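Local coordinates for protein death domain of TUBE (Drosophila melanogaster, PDB 1D2Z) that links the Toll receptor pathway to the kinase Pelle by a death domain-death domain interaction, recruiting Pelle to the plasma membrane in dorsoventral patterning of the embryo, at residues Tyr5-Val14 with Arg104-Gln112; Leu22-Arg33 with Gln85-Asp93. All coordinates share one frame; numbering follows the deposited sequence.

Interaction 1: Tyr5-Val14 with Arg104-Gln112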
loop_
_atom_site.group_PDB
_atom_site.type_symbol
_atom_site.label_atom_id
_atom_site.label_comp_id
_atom_site.label_asym_id
_atom_site.label_seq_id
_atom_site.Cartn_x
_atom_site.Cartn_y
_atom_site.Cartn_z
ATOM N N TYR B 5 -13.206 -2.969 -16.148
ATOM C CA TYR B 5 -13.345 -4.353 -15.712
ATOM C C TYR B 5 -14.419 -4.514 -14.649
ATOM O O TYR B 5 -14.918 -3.537 -14.095
ATOM C CB TYR B 5 -12.007 -4.868 -15.157
ATOM C CG TYR B 5 -10.815 -4.598 -16.055
ATOM C CD1 TYR B 5 -10.621 -5.323 -17.230
ATOM C CD2 TYR B 5 -9.896 -3.596 -15.742
ATOM C CE1 TYR B 5 -9.543 -5.053 -18.075
ATOM C CE2 TYR B 5 -8.817 -3.317 -16.580
ATOM C CZ TYR B 5 -8.647 -4.050 -17.744
ATOM O OH TYR B 5 -7.586 -3.781 -18.582
ATOM N N SER B 6 -14.780 -5.762 -14.380
ATOM C CA SER B 6 -15.765 -6.070 -13.357
ATOM C C SER B 6 -15.089 -6.974 -12.327
ATOM O O SER B 6 -13.998 -7.497 -12.569
ATOM C CB SER B 6 -16.977 -6.779 -13.967
ATOM O OG SER B 6 -16.711 -8.151 -14.191
ATOM N N ARG B 7 -15.735 -7.155 -11.181
ATOM C CA ARG B 7 -15.193 -7.999 -10.125
ATOM C C ARG B 7 -14.943 -9.426 -10.595
ATOM O O ARG B 7 -14.052 -10.102 -10.089
ATOM C CB ARG B 7 -16.143 -8.019 -8.924
ATOM C CG ARG B 7 -15.992 -6.837 -7.991
ATOM C CD ARG B 7 -17.144 -6.770 -6.996
ATOM N NE ARG B 7 -16.720 -6.280 -5.685
ATOM C CZ ARG B 7 -16.126 -5.110 -5.468
ATOM N NH1 ARG B 7 -15.875 -4.291 -6.478
ATOM N NH2 ARG B 7 -15.785 -4.755 -4.234
ATOM N N ASN B 8 -15.722 -9.860 -11.583
ATOM C CA ASN B 8 -15.619 -11.210 -12.125
ATOM C C ASN B 8 -14.577 -11.381 -13.228
ATOM O O ASN B 8 -14.324 -12.497 -13.675
ATOM C CB ASN B 8 -16.988 -11.673 -12.623
ATOM C CG ASN B 8 -18.029 -11.670 -11.527
ATOM O OD1 ASN B 8 -18.743 -10.686 -11.339
ATOM N ND2 ASN B 8 -18.100 -12.762 -10.775
ATOM N N THR B 9 -13.991 -10.278 -13.676
ATOM C CA THR B 9 -12.969 -10.330 -14.717
ATOM C C THR B 9 -11.713 -10.998 -14.164
ATOM O O THR B 9 -11.202 -10.598 -13.119
ATOM C CB THR B 9 -12.601 -8.918 -15.185
ATOM O OG1 THR B 9 -13.777 -8.267 -15.675
ATOM C CG2 THR B 9 -11.534 -8.963 -16.278
ATOM N N GLU B 10 -11.236 -12.032 -14.847
ATOM C CA GLU B 10 -10.032 -12.732 -14.411
ATOM C C GLU B 10 -8.812 -11.849 -14.647
ATOM O O GLU B 10 -8.762 -11.104 -15.625
ATOM C CB GLU B 10 -9.888 -14.057 -15.150
ATOM C CG GLU B 10 -11.056 -15.003 -14.921
ATOM C CD GLU B 10 -10.900 -16.323 -15.652
ATOM O OE1 GLU B 10 -10.427 -16.317 -16.808
ATOM O OE2 GLU B 10 -11.259 -17.367 -15.068
ATOM N N LEU B 11 -7.843 -11.921 -13.736
ATOM C CA LEU B 11 -6.634 -11.109 -13.841
ATOM C C LEU B 11 -5.897 -11.311 -15.162
ATOM O O LEU B 11 -5.329 -10.364 -15.706
ATOM C CB LEU B 11 -5.696 -11.369 -12.657
ATOM C CG LEU B 11 -6.259 -11.032 -11.270
ATOM C CD1 LEU B 11 -5.182 -11.236 -10.213
ATOM C CD2 LEU B 11 -6.767 -9.596 -11.247
ATOM N N ARG B 12 -5.929 -12.532 -15.685
ATOM C CA ARG B 12 -5.269 -12.830 -16.956
ATOM C C ARG B 12 -5.947 -12.128 -18.136
ATOM O O ARG B 12 -5.352 -11.986 -19.202
ATOM C CB ARG B 12 -5.216 -14.340 -17.204
ATOM C CG ARG B 12 -6.567 -15.017 -17.270
ATOM C CD ARG B 12 -6.420 -16.486 -17.613
ATOM N NE ARG B 12 -7.678 -17.205 -17.452
ATOM C CZ ARG B 12 -8.064 -18.235 -18.202
ATOM N NH1 ARG B 12 -7.289 -18.680 -19.183
ATOM N NH2 ARG B 12 -9.221 -18.835 -17.953
ATOM N N ARG B 13 -7.186 -11.683 -17.932
ATOM C CA ARG B 13 -7.948 -10.989 -18.968
ATOM C C ARG B 13 -7.715 -9.486 -18.915
ATOM O O ARG B 13 -8.100 -8.760 -19.829
ATOM C CB ARG B 13 -9.446 -11.272 -18.822
ATOM C CG ARG B 13 -9.836 -12.738 -18.921
ATOM C CD ARG B 13 -9.492 -13.327 -20.272
ATOM N NE ARG B 13 -10.251 -14.549 -20.532
ATOM C CZ ARG B 13 -9.838 -15.540 -21.316
ATOM N NH1 ARG B 13 -8.661 -15.466 -21.926
ATOM N NH2 ARG B 13 -10.614 -16.599 -21.507
ATOM N N VAL B 14 -7.127 -9.013 -17.820
ATOM C CA VAL B 14 -6.835 -7.594 -17.665
ATOM C C VAL B 14 -5.684 -7.241 -18.596
ATOM O O VAL B 14 -4.760 -8.033 -18.778
ATOM C CB VAL B 14 -6.452 -7.247 -16.207
ATOM C CG1 VAL B 14 -6.001 -5.800 -16.101
ATOM C CG2 VAL B 14 -7.634 -7.501 -15.281
ATOM N N ARG B 104 -9.020 -19.493 -11.251
ATOM C CA ARG B 104 -8.282 -18.353 -11.797
ATOM C C ARG B 104 -8.702 -17.086 -11.059
ATOM O O ARG B 104 -9.870 -16.700 -11.097
ATOM C CB ARG B 104 -8.596 -18.179 -13.283
ATOM C CG ARG B 104 -8.227 -19.351 -14.168
ATOM C CD ARG B 104 -6.743 -19.373 -14.470
ATOM N NE ARG B 104 -6.436 -20.273 -15.579
ATOM C CZ ARG B 104 -6.426 -21.599 -15.492
ATOM N NH1 ARG B 104 -6.702 -22.197 -14.340
ATOM N NH2 ARG B 104 -6.143 -22.332 -16.560
ATOM N N PRO B 105 -7.748 -16.400 -10.411
ATOM C CA PRO B 105 -8.046 -15.172 -9.666
ATOM C C PRO B 105 -8.679 -14.058 -10.493
ATOM O O PRO B 105 -8.375 -13.891 -11.674
ATOM C CB PRO B 105 -6.682 -14.771 -9.116
ATOM C CG PRO B 105 -5.729 -15.323 -10.133
ATOM C CD PRO B 105 -6.302 -16.683 -10.384
ATOM N N THR B 106 -9.546 -13.289 -9.841
ATOM C CA THR B 106 -10.254 -12.180 -10.468
ATOM C C THR B 106 -9.939 -10.849 -9.788
ATOM O O THR B 106 -9.342 -10.817 -8.710
ATOM C CB THR B 106 -11.776 -12.399 -10.390
ATOM O OG1 THR B 106 -12.151 -12.614 -9.023
ATOM C CG2 THR B 106 -12.199 -13.609 -11.235
ATOM N N VAL B 107 -10.377 -9.760 -10.418
ATOM C CA VAL B 107 -10.183 -8.409 -9.904
ATOM C C VAL B 107 -10.858 -8.221 -8.538
ATOM O O VAL B 107 -10.339 -7.504 -7.678
ATOM C CB VAL B 107 -10.747 -7.349 -10.888
ATOM C CG1 VAL B 107 -10.701 -5.956 -10.265
ATOM C CG2 VAL B 107 -9.953 -7.360 -12.195
ATOM N N GLY B 108 -12.018 -8.855 -8.360
ATOM C CA GLY B 108 -12.763 -8.753 -7.112
ATOM C C GLY B 108 -12.047 -9.461 -5.976
ATOM O O GLY B 108 -12.028 -8.968 -4.850
ATOM N N VAL B 109 -11.476 -10.628 -6.271
ATOM C CA VAL B 109 -10.727 -11.390 -5.282
ATOM C C VAL B 109 -9.443 -10.633 -4.940
ATOM O O VAL B 109 -9.061 -10.552 -3.777
ATOM C CB VAL B 109 -10.404 -12.815 -5.791
ATOM C CG1 VAL B 109 -9.294 -13.445 -4.965
ATOM C CG2 VAL B 109 -11.654 -13.682 -5.715
ATOM N N LEU B 110 -8.804 -10.052 -5.954
ATOM C CA LEU B 110 -7.577 -9.285 -5.741
ATOM C C LEU B 110 -7.846 -8.092 -4.826
ATOM O O LEU B 110 -7.133 -7.885 -3.846
ATOM C CB LEU B 110 -7.004 -8.791 -7.070
ATOM C CG LEU B 110 -5.936 -7.690 -6.986
ATOM C CD1 LEU B 110 -4.644 -8.247 -6.403
ATOM C CD2 LEU B 110 -5.691 -7.098 -8.371
ATOM N N LEU B 111 -8.896 -7.333 -5.134
ATOM C CA LEU B 111 -9.254 -6.156 -4.346
ATOM C C LEU B 111 -9.450 -6.485 -2.870
ATOM O O LEU B 111 -8.883 -5.823 -2.007
ATOM C CB LEU B 111 -10.514 -5.484 -4.902
ATOM C CG LEU B 111 -11.054 -4.312 -4.068
ATOM C CD1 LEU B 111 -10.002 -3.222 -3.979
ATOM C CD2 LEU B 111 -12.347 -3.756 -4.666
ATOM N N GLN B 112 -10.237 -7.517 -2.588
ATOM C CA GLN B 112 -10.499 -7.912 -1.209
ATOM C C GLN B 112 -9.248 -8.414 -0.485
ATOM O O GLN B 112 -9.076 -8.151 0.705
ATOM C CB GLN B 112 -11.632 -8.933 -1.156
ATOM C CG GLN B 112 -12.974 -8.306 -1.480
ATOM C CD GLN B 112 -14.082 -9.321 -1.617
ATOM O OE1 GLN B 112 -14.818 -9.588 -0.666
ATOM N NE2 GLN B 112 -14.223 -9.884 -2.812
HETATM O O HOH W 1 -12.446 -17.100 -12.120
HETATM O O HOH W 2 -6.669 -14.887 -13.812
#
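Three backbone hydrogen bonds join Tyr5-Val14 to Arg104-Gln112: Gly108 N to Arg7 O, Val107 N to Thr9 O at 2.9 Å, and Leu11 N to Pro105 O, nearly straight (170°). Between them Glu10 and Thr106 form a single beta bridge.

Apolar side chains pack beside these bonds. Leu11 CD1 lies 4.0 Å from Pro105 CB, while its CD2 branch touches both Val107 CG2 and Leu110 CD2, each at 4.0 Å; Val14 CG2 packs on Val107 CG2 and also sits over the centre of the Tyr5 ring. Gly108 lets Arg7 CB come within 3.9 Å of its CA, where a side chain would clash.

The charged side chains form a separate cluster. Arg12 CG lies between its backbone N and carbonyl carbon (chi1 60°), and the extended chain beyond carries NE to Glu10 OE1, a 3.0 Å salt bridge met from above the carboxylate plane. Arg104 NE, buried here without a polar partner, stands 3.7 Å over the Arg12 guanidinium. A water donates to both Glu10 OE2 and Arg104 O. With an alanine at Glu10, the Arg12 guanidinium would probably lose its countercharge and turn more freely beside Arg104, and the water link would go.

Thr106, whose OG1 also bonds Ser49, is the N-cap of helix 107-116, accepting weakly from Val109 N: an N-terminal segment strapped across a capped helix start within the death-domain bundle.

Interaction 2: Leu22-Arg33 with Gln85-Asp93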
loop_
_atom_site.group_PDB
_atom_site.type_symbol
_atom_site.label_atom_id
_atom_site.label_comp_id
_atom_site.label_asym_id
_atom_site.label_seq_id
_atom_site.Cartn_x
_atom_site.Cartn_y
_atom_site.Cartn_z
ATOM N N LEU B 22 -0.282 -1.736 -11.712
ATOM C CA LEU B 22 -0.571 -2.308 -10.398
ATOM C C LEU B 22 0.719 -2.902 -9.818
ATOM O O LEU B 22 1.019 -2.724 -8.636
ATOM C CB LEU B 22 -1.631 -3.409 -10.513
ATOM C CG LEU B 22 -1.860 -4.290 -9.275
ATOM C CD1 LEU B 22 -2.405 -3.464 -8.110
ATOM C CD2 LEU B 22 -2.820 -5.400 -9.623
ATOM N N ALA B 23 1.469 -3.606 -10.664
ATOM C CA ALA B 23 2.724 -4.243 -10.258
ATOM C C ALA B 23 3.723 -3.257 -9.657
ATOM O O ALA B 23 4.310 -3.531 -8.606
ATOM C CB ALA B 23 3.357 -4.981 -11.441
ATOM N N LYS B 24 3.907 -2.112 -10.309
ATOM C CA LYS B 24 4.844 -1.104 -9.812
ATOM C C LYS B 24 4.457 -0.602 -8.424
ATOM O O LYS B 24 5.317 -0.275 -7.601
ATOM C CB LYS B 24 4.974 0.064 -10.794
ATOM C CG LYS B 24 5.632 -0.327 -12.119
ATOM C CD LYS B 24 6.872 -1.214 -11.896
ATOM C CE LYS B 24 7.992 -0.491 -11.152
ATOM N NZ LYS B 24 9.025 -1.460 -10.669
ATOM N N ILE B 25 3.157 -0.566 -8.161
ATOM C CA ILE B 25 2.656 -0.142 -6.861
ATOM C C ILE B 25 3.035 -1.207 -5.827
ATOM O O ILE B 25 3.588 -0.894 -4.771
ATOM C CB ILE B 25 1.126 0.056 -6.908
ATOM C CG1 ILE B 25 0.790 1.173 -7.903
ATOM C CG2 ILE B 25 0.581 0.377 -5.512
ATOM C CD1 ILE B 25 -0.677 1.434 -8.067
ATOM N N LEU B 26 2.792 -2.470 -6.168
ATOM C CA LEU B 26 3.105 -3.584 -5.278
ATOM C C LEU B 26 4.603 -3.821 -5.105
ATOM O O LEU B 26 5.017 -4.475 -4.147
ATOM C CB LEU B 26 2.421 -4.868 -5.761
ATOM C CG LEU B 26 0.898 -4.929 -5.610
ATOM C CD1 LEU B 26 0.336 -6.130 -6.366
ATOM C CD2 LEU B 26 0.527 -4.991 -4.133
ATOM N N ASP B 27 5.410 -3.323 -6.045
ATOM C CA ASP B 27 6.861 -3.479 -5.952
ATOM C C ASP B 27 7.412 -2.654 -4.795
ATOM O O ASP B 27 8.408 -3.030 -4.182
ATOM C CB ASP B 27 7.559 -3.063 -7.251
ATOM C CG ASP B 27 7.480 -4.129 -8.328
ATOM O OD1 ASP B 27 7.416 -5.329 -7.984
ATOM O OD2 ASP B 27 7.494 -3.765 -9.521
ATOM N N GLU B 28 6.766 -1.526 -4.505
ATOM C CA GLU B 28 7.201 -0.665 -3.410
ATOM C C GLU B 28 7.090 -1.385 -2.071
ATOM O O GLU B 28 6.078 -2.026 -1.779
ATOM C CB GLU B 28 6.377 0.624 -3.370
ATOM C CG GLU B 28 6.619 1.550 -4.551
ATOM C CD GLU B 28 5.981 2.920 -4.373
ATOM O OE1 GLU B 28 5.935 3.432 -3.227
ATOM O OE2 GLU B 28 5.541 3.494 -5.392
ATOM N N ASN B 29 8.161 -1.309 -1.285
ATOM C CA ASN B 29 8.226 -1.931 0.036
ATOM C C ASN B 29 7.978 -3.444 -0.046
ATOM O O ASN B 29 7.553 -4.072 0.926
ATOM C CB ASN B 29 7.240 -1.244 0.997
ATOM C CG ASN B 29 7.479 0.268 1.109
ATOM O OD1 ASN B 29 8.589 0.710 1.421
ATOM N ND2 ASN B 29 6.435 1.065 0.854
ATOM N N SER B 30 8.244 -4.010 -1.223
ATOM C CA SER B 30 8.072 -5.440 -1.476
ATOM C C SER B 30 6.692 -5.949 -1.042
ATOM O O SER B 30 6.565 -7.072 -0.555
ATOM C CB SER B 30 9.177 -6.225 -0.752
ATOM O OG SER B 30 10.462 -5.708 -1.069
ATOM N N CYS B 31 5.661 -5.131 -1.237
ATOM C CA CYS B 31 4.306 -5.506 -0.842
ATOM C C CYS B 31 3.728 -6.728 -1.546
ATOM O O CYS B 31 2.789 -7.342 -1.042
ATOM C CB CYS B 31 3.352 -4.319 -0.979
ATOM S SG CYS B 31 3.567 -3.077 0.313
ATOM N N TRP B 32 4.297 -7.092 -2.694
ATOM C CA TRP B 32 3.821 -8.265 -3.427
ATOM C C TRP B 32 3.947 -9.506 -2.546
ATOM O O TRP B 32 3.128 -10.424 -2.634
ATOM C CB TRP B 32 4.596 -8.455 -4.736
ATOM C CG TRP B 32 6.068 -8.660 -4.562
ATOM C CD1 TRP B 32 7.026 -7.694 -4.509
ATOM C CD2 TRP B 32 6.754 -9.913 -4.436
ATOM N NE1 TRP B 32 8.265 -8.263 -4.360
ATOM C CE2 TRP B 32 8.129 -9.624 -4.314
ATOM C CE3 TRP B 32 6.339 -11.251 -4.415
ATOM C CZ2 TRP B 32 9.101 -10.624 -4.177
ATOM C CZ3 TRP B 32 7.305 -12.249 -4.278
ATOM C CH2 TRP B 32 8.670 -11.926 -4.161
ATOM N N ARG B 33 4.965 -9.518 -1.683
ATOM C CA ARG B 33 5.180 -10.642 -0.775
ATOM C C ARG B 33 4.019 -10.780 0.202
ATOM O O ARG B 33 3.558 -11.887 0.481
ATOM C CB ARG B 33 6.492 -10.487 0.007
ATOM C CG ARG B 33 7.734 -10.492 -0.853
ATOM C CD ARG B 33 8.989 -10.719 -0.022
ATOM N NE ARG B 33 10.192 -10.519 -0.823
ATOM C CZ ARG B 33 11.121 -9.604 -0.563
ATOM N NH1 ARG B 33 10.999 -8.805 0.491
ATOM N NH2 ARG B 33 12.144 -9.444 -1.394
ATOM N N GLN B 85 13.829 -4.970 -12.531
ATOM C CA GLN B 85 12.875 -6.035 -12.854
ATOM C C GLN B 85 11.770 -6.111 -11.801
ATOM O O GLN B 85 12.045 -6.267 -10.612
ATOM C CB GLN B 85 13.584 -7.388 -12.951
ATOM C CG GLN B 85 12.762 -8.477 -13.643
ATOM C CD GLN B 85 12.616 -8.251 -15.143
ATOM O OE1 GLN B 85 11.569 -8.537 -15.727
ATOM N NE2 GLN B 85 13.672 -7.748 -15.775
ATOM N N SER B 86 10.522 -6.026 -12.255
ATOM C CA SER B 86 9.364 -6.071 -11.367
ATOM C C SER B 86 9.020 -7.459 -10.823
ATOM O O SER B 86 8.545 -8.324 -11.555
ATOM C CB SER B 86 8.139 -5.481 -12.072
ATOM O OG SER B 86 6.961 -5.681 -11.300
ATOM N N LYS B 87 9.234 -7.654 -9.525
ATOM C CA LYS B 87 8.921 -8.932 -8.889
ATOM C C LYS B 87 7.406 -9.153 -8.781
ATOM O O LYS B 87 6.939 -10.291 -8.842
ATOM C CB LYS B 87 9.581 -9.019 -7.511
ATOM C CG LYS B 87 11.112 -9.034 -7.570
ATOM C CD LYS B 87 11.745 -9.132 -6.184
ATOM C CE LYS B 87 13.260 -9.274 -6.286
ATOM N NZ LYS B 87 13.925 -9.396 -4.955
ATOM N N SER B 88 6.651 -8.060 -8.634
ATOM C CA SER B 88 5.188 -8.124 -8.543
ATOM C C SER B 88 4.618 -8.633 -9.860
ATOM O O SER B 88 3.645 -9.381 -9.874
ATOM C CB SER B 88 4.590 -6.744 -8.242
ATOM O OG SER B 88 4.976 -6.262 -6.964
ATOM N N GLN B 89 5.214 -8.191 -10.964
ATOM C CA GLN B 89 4.785 -8.604 -12.299
ATOM C C GLN B 89 4.944 -10.120 -12.426
ATOM O O GLN B 89 4.032 -10.816 -12.879
ATOM C CB GLN B 89 5.625 -7.887 -13.354
ATOM C CG GLN B 89 5.268 -8.198 -14.797
ATOM C CD GLN B 89 5.967 -7.266 -15.767
ATOM O OE1 GLN B 89 5.319 -6.528 -16.511
ATOM N NE2 GLN B 89 7.295 -7.282 -15.754
ATOM N N MET B 90 6.092 -10.631 -11.986
ATOM C CA MET B 90 6.346 -12.067 -12.038
ATOM C C MET B 90 5.382 -12.811 -11.124
ATOM O O MET B 90 4.899 -13.888 -11.470
ATOM C CB MET B 90 7.790 -12.382 -11.651
ATOM C CG MET B 90 8.808 -11.951 -12.693
ATOM S SD MET B 90 10.505 -12.290 -12.191
ATOM C CE MET B 90 10.330 -13.921 -11.564
ATOM N N MET B 91 5.086 -12.218 -9.967
ATOM C CA MET B 91 4.164 -12.826 -9.014
ATOM C C MET B 91 2.772 -12.969 -9.630
ATOM O O MET B 91 2.154 -14.025 -9.541
ATOM C CB MET B 91 4.092 -11.986 -7.732
ATOM C CG MET B 91 3.131 -12.512 -6.673
ATOM S SD MET B 91 1.417 -11.988 -6.914
ATOM C CE MET B 91 1.515 -10.319 -6.350
ATOM N N ILE B 92 2.297 -11.903 -10.265
ATOM C CA ILE B 92 0.981 -11.917 -10.890
ATOM C C ILE B 92 0.939 -12.850 -12.104
ATOM O O ILE B 92 -0.034 -13.573 -12.277
ATOM C CB ILE B 92 0.515 -10.474 -11.237
ATOM C CG1 ILE B 92 0.367 -9.671 -9.936
ATOM C CG2 ILE B 92 -0.816 -10.498 -11.989
ATOM C CD1 ILE B 92 0.153 -8.195 -10.122
ATOM N N ASP B 93 2.014 -12.881 -12.900
ATOM C CA ASP B 93 2.075 -13.766 -14.071
ATOM C C ASP B 93 1.864 -15.218 -13.645
ATOM O O ASP B 93 1.194 -15.991 -14.329
ATOM C CB ASP B 93 3.425 -13.652 -14.793
ATOM C CG ASP B 93 3.582 -12.357 -15.561
ATOM O OD1 ASP B 93 2.567 -11.740 -15.946
ATOM O OD2 ASP B 93 4.738 -11.957 -15.793
HETATM O O HOH W 3 10.439 -5.678 -7.909
#
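The Asp27 carboxylate reaches the start of helix 87-96, where it grips Ser86 and Ser88. OD2 takes the Ser86 hydroxyl on its syn lone pair at 2.7 Å; OD1 takes Ser88 N on its own syn lone pair at 2.9 Å and the Ser88 hydroxyl from above the carboxylate plane. Lys24 NZ approaches OD2 on the anti side in a salt bridge. Ser86 OG lies anti to the backbone N (chi1 172°), which places it between Asp27 OD2 and Gln89 N: it donates to the first and accepts from the second as N-cap. The aspartate's charge probably suits the positive end of the helix dipole.

Ser88 is a knob in a hole lined by Ala23, Leu26, Asp27 and Trp32, where segments 22-27 and 87-93 of two helices of the six-helix death-domain bundle lie at 119° to each other, axes 8.0 Å apart.

The Trp32 indole is sandwiched: Lys87 CB lies 3.3 Å above one face, toward the rim, and Arg33 CG sits over the centre of the other. Lys87 and Arg33 send their charged ends on to Asp75. Met91, bent at chi2 and chi3, runs past Trp32 in the opposite direction, bringing its CE 3.9 Å from Trp32 CB. Leu22 CD2 meets Ile92 CD1 at 4.1 Å.

In the fold
From the N terminus, Tyr5-Val14 comes first, in the loop leading into helix 16-27; Leu22-Arg33 follows, spanning the end of that helix and the start of helix 31-38. The chain then runs through helices 45-49, 56-59 and 68-80 before Gln85-Asp93 closes the inner loop at interaction 2. Arg104-Gln112, leading into and starting helix 107-116, closes the outer loop at interaction 1, so the second contact is nested within the first. Their centres lie about 17 Å apart, yet they touch where Leu110 CD2 packs 3.6 Å from Leu22 CD2. Together they tie the N-terminal segment and the first two helices to the consecutive helices 87-96 and 107-116.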